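Local structure of tonb-dependent siderophore receptor (Acinetobacter baumannii, 5FP1) at residues 52-57 and 667-672; 108-113 and 161-166; 277-280 and 284-287; 528-531 and 536-539. The protein probably carries out the first step of iron uptake across the outer membrane by binding iron-chelating siderophores, and may bind ferric enterobactin with micromolar affinity. All blocks are in the same frame, centred on the assembly; numbering follows the deposited sequence.

Contact 1: residues 52-57 and 667-672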
# COMPACT_ATOMS: atom_id res chain seq x y z
N ILE A 52 15.47 -0.28 -4.71
CA ILE A 52 14.93 -1.60 -4.41
C ILE A 52 16.09 -2.62 -4.33
O ILE A 52 16.19 -3.41 -3.39
CB ILE A 52 13.87 -2.01 -5.45
CG1 ILE A 52 12.60 -1.14 -5.27
CG2 ILE A 52 13.54 -3.49 -5.31
CD1 ILE A 52 11.64 -1.23 -6.43
N GLU A 53 17.02 -2.55 -5.27
CA GLU A 53 18.21 -3.42 -5.23
C GLU A 53 19.14 -3.17 -4.05
O GLU A 53 19.60 -4.11 -3.42
CB GLU A 53 18.96 -3.35 -6.57
CG GLU A 53 18.20 -4.17 -7.61
CD GLU A 53 18.72 -4.05 -9.03
OE1 GLU A 53 19.88 -3.61 -9.22
OE2 GLU A 53 17.95 -4.41 -9.96
N ASP A 54 19.39 -1.91 -3.74
CA ASP A 54 20.27 -1.56 -2.66
C ASP A 54 19.73 -2.03 -1.30
O ASP A 54 20.50 -2.44 -0.41
CB ASP A 54 20.42 -0.05 -2.59
CG ASP A 54 21.46 0.50 -3.56
OD1 ASP A 54 22.03 -0.27 -4.37
OD2 ASP A 54 21.66 1.73 -3.50
N THR A 55 18.41 -1.91 -1.10
CA THR A 55 17.82 -2.22 0.20
C THR A 55 17.42 -3.68 0.33
O THR A 55 17.22 -4.15 1.43
CB THR A 55 16.56 -1.37 0.48
OG1 THR A 55 15.62 -1.51 -0.59
CG2 THR A 55 16.95 0.09 0.64
N LYS A 56 17.30 -4.36 -0.80
CA LYS A 56 16.76 -5.71 -0.93
C LYS A 56 15.40 -5.84 -0.24
O LYS A 56 15.14 -6.84 0.43
CB LYS A 56 17.73 -6.79 -0.41
CG LYS A 56 17.55 -8.15 -1.09
CD LYS A 56 18.44 -9.24 -0.49
CE LYS A 56 18.06 -10.64 -0.98
NZ LYS A 56 18.24 -10.78 -2.46
N VAL A 57 14.55 -4.81 -0.39
CA VAL A 57 13.18 -4.92 0.12
C VAL A 57 12.43 -5.99 -0.65
O VAL A 57 12.50 -6.05 -1.88
CB VAL A 57 12.41 -3.60 0.13
CG1 VAL A 57 12.95 -2.69 1.22
CG2 VAL A 57 12.45 -2.93 -1.23
N ASP A 667 19.87 1.38 8.66
CA ASP A 667 20.20 0.25 7.81
C ASP A 667 21.58 0.45 7.20
O ASP A 667 22.06 1.58 7.06
CB ASP A 667 19.17 0.10 6.71
CG ASP A 667 17.78 -0.21 7.27
OD1 ASP A 667 17.59 -1.32 7.80
OD2 ASP A 667 16.89 0.68 7.21
N ALA A 668 22.21 -0.65 6.82
CA ALA A 668 23.48 -0.58 6.10
C ALA A 668 23.59 -1.63 5.04
O ALA A 668 22.93 -2.67 5.09
CB ALA A 668 24.64 -0.66 7.07
N MET A 669 24.47 -1.37 4.06
CA MET A 669 24.68 -2.29 2.99
C MET A 669 26.16 -2.24 2.50
O MET A 669 26.80 -1.20 2.55
CB MET A 669 23.76 -1.90 1.84
CG MET A 669 23.77 -2.81 0.63
SD MET A 669 24.99 -2.36 -0.63
CE MET A 669 24.30 -0.85 -1.27
N ALA A 670 26.63 -3.35 1.98
CA ALA A 670 27.88 -3.41 1.23
C ALA A 670 27.72 -4.37 0.07
O ALA A 670 27.26 -5.49 0.23
CB ALA A 670 29.02 -3.87 2.14
N ARG A 671 28.15 -3.92 -1.10
CA ARG A 671 28.09 -4.66 -2.31
C ARG A 671 29.50 -4.77 -2.91
O ARG A 671 30.10 -3.75 -3.24
CB ARG A 671 27.25 -3.91 -3.33
CG ARG A 671 27.15 -4.67 -4.63
CD ARG A 671 25.91 -4.31 -5.45
NE ARG A 671 25.77 -2.88 -5.59
CZ ARG A 671 24.74 -2.16 -5.13
NH1 ARG A 671 23.72 -2.73 -4.49
NH2 ARG A 671 24.74 -0.86 -5.33
N TYR A 672 29.98 -5.99 -3.08
CA TYR A 672 31.31 -6.23 -3.66
C TYR A 672 31.16 -6.86 -5.03
O TYR A 672 30.54 -7.91 -5.18
CB TYR A 672 32.17 -7.13 -2.76
CG TYR A 672 33.59 -7.33 -3.28
CD1 TYR A 672 34.54 -6.33 -3.17
CD2 TYR A 672 33.97 -8.51 -3.90
CE1 TYR A 672 35.83 -6.50 -3.65
CE2 TYR A 672 35.25 -8.69 -4.39
CZ TYR A 672 36.17 -7.68 -4.26
OH TYR A 672 37.44 -7.85 -4.74

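Contact 2: residues 108-113 and 161-166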
# COMPACT_ATOMS: atom_id res chain seq x y z
N ASN A 108 -0.59 -9.06 0.75
CA ASN A 108 0.75 -8.61 1.16
C ASN A 108 1.63 -8.67 -0.10
O ASN A 108 2.11 -9.74 -0.48
CB ASN A 108 1.29 -9.54 2.25
CG ASN A 108 0.37 -9.60 3.47
OD1 ASN A 108 -0.15 -8.61 3.91
ND2 ASN A 108 0.21 -10.78 4.03
N ARG A 109 1.74 -7.55 -0.80
CA ARG A 109 2.32 -7.57 -2.14
C ARG A 109 3.84 -7.76 -2.09
O ARG A 109 4.51 -7.20 -1.21
CB ARG A 109 1.96 -6.30 -2.89
CG ARG A 109 0.47 -6.20 -3.18
CD ARG A 109 0.02 -4.80 -3.53
NE ARG A 109 -1.42 -4.72 -3.77
CZ ARG A 109 -2.35 -4.76 -2.83
NH1 ARG A 109 -2.01 -4.83 -1.54
NH2 ARG A 109 -3.64 -4.72 -3.18
N GLU A 110 4.33 -8.56 -3.04
CA GLU A 110 5.76 -8.85 -3.20
C GLU A 110 6.45 -7.89 -4.15
O GLU A 110 5.81 -7.26 -5.01
CB GLU A 110 5.97 -10.26 -3.77
CG GLU A 110 6.60 -11.25 -2.80
CD GLU A 110 8.13 -11.24 -2.79
OE1 GLU A 110 8.72 -10.67 -3.72
OE2 GLU A 110 8.74 -11.81 -1.84
N MET A 111 7.77 -7.85 -4.04
CA MET A 111 8.57 -7.00 -4.94
C MET A 111 9.25 -7.76 -6.09
O MET A 111 9.88 -7.12 -6.92
CB MET A 111 9.63 -6.26 -4.14
CG MET A 111 9.06 -5.26 -3.12
SD MET A 111 8.10 -3.94 -3.88
CE MET A 111 9.44 -3.04 -4.64
N PHE A 112 9.13 -9.09 -6.16
CA PHE A 112 9.99 -9.85 -7.10
C PHE A 112 9.75 -9.51 -8.55
O PHE A 112 10.68 -9.54 -9.34
CB PHE A 112 9.94 -11.37 -6.90
CG PHE A 112 8.80 -12.06 -7.59
CD1 PHE A 112 7.54 -12.12 -7.01
CD2 PHE A 112 9.00 -12.71 -8.81
CE1 PHE A 112 6.49 -12.78 -7.62
CE2 PHE A 112 7.96 -13.40 -9.42
CZ PHE A 112 6.70 -13.42 -8.83
N ALA A 113 8.52 -9.18 -8.92
CA ALA A 113 8.23 -8.83 -10.30
C ALA A 113 8.09 -7.34 -10.52
O ALA A 113 7.56 -6.91 -11.55
CB ALA A 113 6.96 -9.51 -10.75
N TYR A 161 15.98 -16.83 7.09
CA TYR A 161 15.71 -16.22 5.78
C TYR A 161 16.41 -16.98 4.67
O TYR A 161 17.61 -17.23 4.74
CB TYR A 161 16.21 -14.79 5.86
CG TYR A 161 16.06 -13.91 4.65
CD1 TYR A 161 16.83 -14.12 3.50
CD2 TYR A 161 15.22 -12.80 4.67
CE1 TYR A 161 16.74 -13.28 2.42
CE2 TYR A 161 15.13 -11.95 3.59
CZ TYR A 161 15.90 -12.18 2.47
OH TYR A 161 15.82 -11.33 1.39
N GLN A 162 15.65 -17.39 3.66
CA GLN A 162 16.22 -17.91 2.41
C GLN A 162 15.40 -17.41 1.26
O GLN A 162 14.17 -17.51 1.30
CB GLN A 162 16.21 -19.45 2.39
CG GLN A 162 16.94 -20.07 3.57
CD GLN A 162 16.57 -21.54 3.75
OE1 GLN A 162 16.38 -22.26 2.78
NE2 GLN A 162 16.44 -21.97 5.00
N ARG A 163 16.06 -16.90 0.22
CA ARG A 163 15.35 -16.35 -0.92
C ARG A 163 16.12 -16.61 -2.20
O ARG A 163 17.32 -16.36 -2.26
CB ARG A 163 15.19 -14.83 -0.74
CG ARG A 163 14.35 -14.16 -1.81
CD ARG A 163 14.30 -12.67 -1.55
NE ARG A 163 13.54 -11.92 -2.56
CZ ARG A 163 12.22 -11.75 -2.55
NH1 ARG A 163 11.46 -12.31 -1.62
NH2 ARG A 163 11.64 -11.03 -3.50
N ILE A 164 15.43 -17.12 -3.20
CA ILE A 164 16.03 -17.29 -4.52
C ILE A 164 15.13 -16.62 -5.52
O ILE A 164 13.91 -16.83 -5.50
CB ILE A 164 16.16 -18.79 -4.88
CG1 ILE A 164 17.14 -19.48 -3.93
CG2 ILE A 164 16.64 -18.97 -6.32
CD1 ILE A 164 17.04 -20.99 -3.92
N THR A 165 15.70 -15.79 -6.38
CA THR A 165 14.97 -15.28 -7.53
C THR A 165 15.77 -15.54 -8.79
O THR A 165 17.00 -15.59 -8.76
CB THR A 165 14.77 -13.76 -7.43
OG1 THR A 165 16.03 -13.15 -7.26
CG2 THR A 165 13.90 -13.38 -6.24
N LEU A 166 15.06 -15.71 -9.89
CA LEU A 166 15.65 -15.87 -11.22
C LEU A 166 14.82 -15.07 -12.19
O LEU A 166 13.60 -15.09 -12.11
CB LEU A 166 15.63 -17.34 -11.64
CG LEU A 166 17.01 -17.98 -11.51
CD1 LEU A 166 17.02 -18.94 -10.33
CD2 LEU A 166 17.40 -18.68 -12.80

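Contact 3: residues 277-280 and 284-287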
# COMPACT_ATOMS: atom_id res chain seq x y z
N GLU A 277 -1.36 -2.47 -28.61
CA GLU A 277 -1.06 -1.08 -28.95
C GLU A 277 -0.94 -0.93 -30.47
O GLU A 277 -0.40 -1.81 -31.16
CB GLU A 277 0.27 -0.68 -28.38
CG GLU A 277 0.52 -1.05 -26.94
CD GLU A 277 1.96 -0.78 -26.58
OE1 GLU A 277 2.34 0.41 -26.60
OE2 GLU A 277 2.72 -1.74 -26.36
N HIS A 278 -1.45 0.19 -30.98
CA HIS A 278 -1.26 0.51 -32.40
C HIS A 278 -0.97 2.00 -32.55
O HIS A 278 -1.73 2.83 -32.06
CB HIS A 278 -2.47 0.14 -33.24
CG HIS A 278 -2.27 0.42 -34.70
ND1 HIS A 278 -1.22 -0.10 -35.41
CD2 HIS A 278 -2.97 1.20 -35.56
CE1 HIS A 278 -1.28 0.34 -36.66
NE2 HIS A 278 -2.33 1.13 -36.77
N ASP A 279 0.14 2.31 -33.20
CA ASP A 279 0.51 3.69 -33.49
C ASP A 279 -0.21 4.19 -34.74
O ASP A 279 0.15 3.84 -35.88
CB ASP A 279 2.02 3.80 -33.67
CG ASP A 279 2.79 3.42 -32.44
OD1 ASP A 279 2.20 3.43 -31.33
OD2 ASP A 279 3.99 3.12 -32.56
N LEU A 280 -1.24 4.99 -34.53
CA LEU A 280 -2.02 5.56 -35.62
C LEU A 280 -1.20 6.55 -36.41
O LEU A 280 -1.42 6.69 -37.61
CB LEU A 280 -3.27 6.24 -35.10
CG LEU A 280 -4.24 5.29 -34.43
CD1 LEU A 280 -5.25 6.04 -33.59
CD2 LEU A 280 -4.93 4.48 -35.50
N ILE A 284 0.59 9.43 -32.22
CA ILE A 284 -0.68 9.06 -31.61
C ILE A 284 -0.83 7.53 -31.57
O ILE A 284 -0.70 6.85 -32.60
CB ILE A 284 -1.85 9.70 -32.34
CG1 ILE A 284 -1.68 11.22 -32.33
CG2 ILE A 284 -3.19 9.30 -31.70
CD1 ILE A 284 -2.63 11.93 -33.25
N THR A 285 -1.11 7.02 -30.38
CA THR A 285 -1.16 5.58 -30.12
C THR A 285 -2.52 5.27 -29.48
O THR A 285 -3.00 6.02 -28.62
CB THR A 285 0.01 5.16 -29.20
OG1 THR A 285 1.26 5.44 -29.85
CG2 THR A 285 -0.01 3.67 -28.84
N ILE A 286 -3.15 4.18 -29.93
CA ILE A 286 -4.34 3.63 -29.27
C ILE A 286 -3.93 2.35 -28.56
O ILE A 286 -3.23 1.49 -29.15
CB ILE A 286 -5.50 3.40 -30.25
CG1 ILE A 286 -6.74 2.89 -29.52
CG2 ILE A 286 -5.12 2.41 -31.36
CD1 ILE A 286 -7.47 3.93 -28.70
N THR A 287 -4.34 2.23 -27.30
CA THR A 287 -3.94 1.08 -26.45
C THR A 287 -5.18 0.50 -25.81
O THR A 287 -6.03 1.25 -25.33
CB THR A 287 -2.94 1.51 -25.37
OG1 THR A 287 -1.78 2.10 -25.97
CG2 THR A 287 -2.49 0.32 -24.53
O HOH W 1 0.60 2.05 -25.22

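Contact 4: residues 528-531 and 536-539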
# COMPACT_ATOMS: atom_id res chain seq x y z
N LYS A 528 10.12 22.30 -8.44
CA LYS A 528 10.98 21.16 -8.76
C LYS A 528 12.16 21.62 -9.60
O LYS A 528 11.98 22.45 -10.49
CB LYS A 528 10.19 20.11 -9.55
CG LYS A 528 8.91 19.60 -8.86
CD LYS A 528 8.34 18.36 -9.56
CE LYS A 528 6.96 18.02 -8.98
NZ LYS A 528 6.40 16.84 -9.67
N TRP A 529 13.33 21.03 -9.37
CA TRP A 529 14.57 21.46 -10.04
C TRP A 529 15.45 20.28 -10.34
O TRP A 529 15.74 19.48 -9.45
CB TRP A 529 15.35 22.45 -9.18
CG TRP A 529 14.63 23.72 -9.09
CD1 TRP A 529 13.63 24.02 -8.21
CD2 TRP A 529 14.76 24.85 -9.97
NE1 TRP A 529 13.14 25.29 -8.48
CE2 TRP A 529 13.81 25.81 -9.56
CE3 TRP A 529 15.61 25.14 -11.04
CZ2 TRP A 529 13.67 27.04 -10.19
CZ3 TRP A 529 15.47 26.38 -11.66
CH2 TRP A 529 14.50 27.31 -11.24
N ASP A 530 15.88 20.18 -11.60
CA ASP A 530 17.01 19.31 -11.96
C ASP A 530 18.30 20.10 -11.85
O ASP A 530 18.38 21.19 -12.41
CB ASP A 530 16.87 18.79 -13.39
CG ASP A 530 16.02 17.53 -13.49
OD1 ASP A 530 15.42 17.10 -12.48
OD2 ASP A 530 15.94 16.99 -14.60
N PHE A 531 19.30 19.53 -11.18
CA PHE A 531 20.59 20.18 -10.88
C PHE A 531 21.73 19.30 -11.32
O PHE A 531 21.56 18.10 -11.57
CB PHE A 531 20.83 20.34 -9.38
CG PHE A 531 19.96 21.33 -8.71
CD1 PHE A 531 20.12 22.69 -8.96
CD2 PHE A 531 19.02 20.92 -7.78
CE1 PHE A 531 19.33 23.63 -8.32
CE2 PHE A 531 18.23 21.86 -7.12
CZ PHE A 531 18.38 23.22 -7.40
N LEU A 536 20.77 15.38 -10.27
CA LEU A 536 20.04 15.53 -9.02
C LEU A 536 18.71 16.18 -9.30
O LEU A 536 18.61 17.03 -10.20
CB LEU A 536 20.79 16.40 -8.03
CG LEU A 536 21.83 15.79 -7.12
CD1 LEU A 536 22.42 16.89 -6.25
CD2 LEU A 536 21.25 14.68 -6.27
N ASN A 537 17.69 15.77 -8.54
CA ASN A 537 16.39 16.41 -8.59
C ASN A 537 15.94 16.72 -7.17
O ASN A 537 16.02 15.88 -6.26
CB ASN A 537 15.36 15.55 -9.34
CG ASN A 537 13.96 16.15 -9.32
OD1 ASN A 537 13.15 15.84 -8.45
ND2 ASN A 537 13.67 17.03 -10.28
N LEU A 538 15.50 17.95 -6.98
CA LEU A 538 14.95 18.42 -5.73
C LEU A 538 13.48 18.74 -5.95
O LEU A 538 13.11 19.32 -6.99
CB LEU A 538 15.68 19.68 -5.30
CG LEU A 538 15.11 20.44 -4.11
CD1 LEU A 538 15.34 19.64 -2.85
CD2 LEU A 538 15.77 21.81 -4.00
N THR A 539 12.63 18.36 -5.00
CA THR A 539 11.21 18.73 -5.05
C THR A 539 10.79 19.32 -3.70
O THR A 539 11.28 18.91 -2.64
CB THR A 539 10.26 17.54 -5.37
OG1 THR A 539 10.35 16.56 -4.31
CG2 THR A 539 10.59 16.87 -6.72

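Contact 1: residues 52-57 and 667-672
The plug of a TonB-dependent receptor meets the inner wall of its β-barrel here, where Asp54 on helix 49-55 faces Met669 and Arg671 of strand 659-673. Arg671 presents its end to the carboxylate, and both terminal nitrogens converge on one oxygen: NH2 lies 2.9 Å from Asp54 OD1 and NH1 lies 3.0 Å from the same Asp54 OD1. The acceptor sits close to the guanidinium plane, but both N-H groups approach from one face of the carboxylate, NH2 on the syn side and NH1 on the anti side, each about 30° out of its plane. Sharing one oxygen bends the bonds, with N-H...O angles near 145°. A kink at chi3 (50°) turns the otherwise extended Arg671 chain so that it crosses Asp54 at about a right angle. In this family the plug fills the barrel lumen, so the salt bridge joins plug to barrel across some 610 residues of sequence. Gln50 also donates to Asp54 OD1, while Trp629 of the barrel takes OD2 and Gln681 accepts from Arg671 NH1; the buried carboxylate is thereby gripped at both oxygens, which would be expected to stabilise its charge. Next to the ion pair, the Met669 chain bends at chi2 and chi3. Its CE rests 3.9 Å from Asp54 CG, and its CG lies 3.5 Å from the backbone O of Asp54.

Contact 2: residues 108-113 and 161-166
Arg163 sends CG anti to the backbone N (chi1 -175°) and stays extended as far as NE, while Glu110 bends at chi2 (-87°); the two side chains therefore meet from opposite directions. The contact ties a plug loop to strand 161-171 of the surrounding β-barrel, the two-domain architecture of TonB-dependent receptors. Carboxylate and guanidinium are nearly coplanar, 7° apart, and form an end-on bidentate salt bridge: Arg163 NH1 lies 2.8 Å from Glu110 OE2, and Arg163 NH2 lies 3.0 Å from Glu110 OE1. Each oxygen offers its syn lone pair, and both bonds are almost straight. Glu110 OE1 also accepts from the backbone N of Phe112 at 2.9 Å, a bond that pins the carboxylate to its own loop and helps set its rotation. Outside the segments, Arg200 of strand 197-209 forms a second salt bridge with Glu110 OE2. The buried acid thus pairs with two barrel arginines, whose positive charges would be expected to keep it ionised. Phe112 turns its ring away from strand 161-171, toward Tyr222 on another barrel strand, and leaves its methylene at the junction: Phe112 CB rests 3.8 Å from Arg163 NH2, approaching the guanidinium obliquely.

Contact 3: residues 277-280 and 284-287
Asp279 and Thr285 lie side by side and point the same way from directly paired strands, so that the threonine hydroxyl donates to the carboxylate, with Thr285 OG1 2.7 Å from Asp279 OD1. The hydroxyl comes from above the carboxylate plane, about 45° out of it. Thr285 has OG1 beside its backbone N (chi1 -61°), which turns the hydroxyl to the acid and also leaves its methyl CG2 3.3 Å from Asp279 OD1. On the same face Glu277 and Thr287 run alongside each other; a water bridges them, donating to Glu277 OE1 at 2.8 Å and also hydrogen-bonded to Thr287 OG1. Arg216 of the adjoining strand 215-226 forms salt bridges with both acids. On the face of His278 and Ile286 the strands meet through carbon: Ile286 CG2 packs 4.0 Å from His278 CB. Leu280, at the corner of the chain, brings CD1 4.3 Å from Ile286 CG2. His278 ND1 is hydrogen-bonded to Thr215 OG1. Between the faces, His278 and Ile286 exchange two backbone hydrogen bonds as a hydrogen-bonded pair, flanked by the non-hydrogen-bonded pairs Glu277-Thr287 and Asp279-Thr285. Such alternation, closed by a short turn, marks an antiparallel β-hairpin between neighbouring strands of a transmembrane β-barrel.

Contact 4: residues 528-531 and 536-539
This is an antiparallel strand pairing at the turn end of the hairpin formed by strands 518-531 and 536-555 in the barrel wall. Trp529 and Leu538 form a hydrogen-bonded pair: Trp529 N is 2.9 Å from Leu538 O, and Leu538 N is 2.9 Å from Trp529 O. Phe531 and Leu536 repeat the pattern next to the turn, where Phe531 N lies 2.8 Å from Leu536 O and the return bond is longer. Side chains alternate between faces, as in other membrane β-barrels. One face carries Trp529, Phe531, Leu536 and Leu538, and a bound C8E detergent molecule touches Trp529, consistent with a surface turned to lipid. Here Leu538 CB meets the edge of the Phe531 ring, 3.8 Å from CE2, while the CB atoms of Phe531 and Leu536 pack together. The other face is more polar. Asn537 places CG anti to the backbone N (chi1 176°), bringing ND2 within 2.8 Å of Asp530 OD1; the bond runs nearly end-on to the carboxylate C-O, with amide and carboxylate planes almost perpendicular at 89°. Lys528 runs beside Thr539, its CG 3.9 Å from Thr539 CG2, and extends fully to deliver NZ to the backbone oxygens of Leu37, Thr40 and Lys42, near the N-terminal side of the plug.

Contacts 1 and 2 both join plug to barrel, and their centres lie about 15 Å apart. Ile52 touches Met111, so the plug segments 52-57 and 108-113 pack together while reaching different barrel strands, and Lys56 touches Tyr161 of the barrel strand of contact 2. Contacts 3 and 4 are hairpins within the barrel wall, about 32 Å from each other between centres, and neither touches another contact. Along the chain, contacts 2, 3 and 4 follow in series inside the long loop closed by contact 1, which brings an early plug helix to one of the last barrel strands. Local hairpins thus build the wall, and the salt bridges of contacts 1 and 2 link the plug to it, consistent with a plug seated in the barrel.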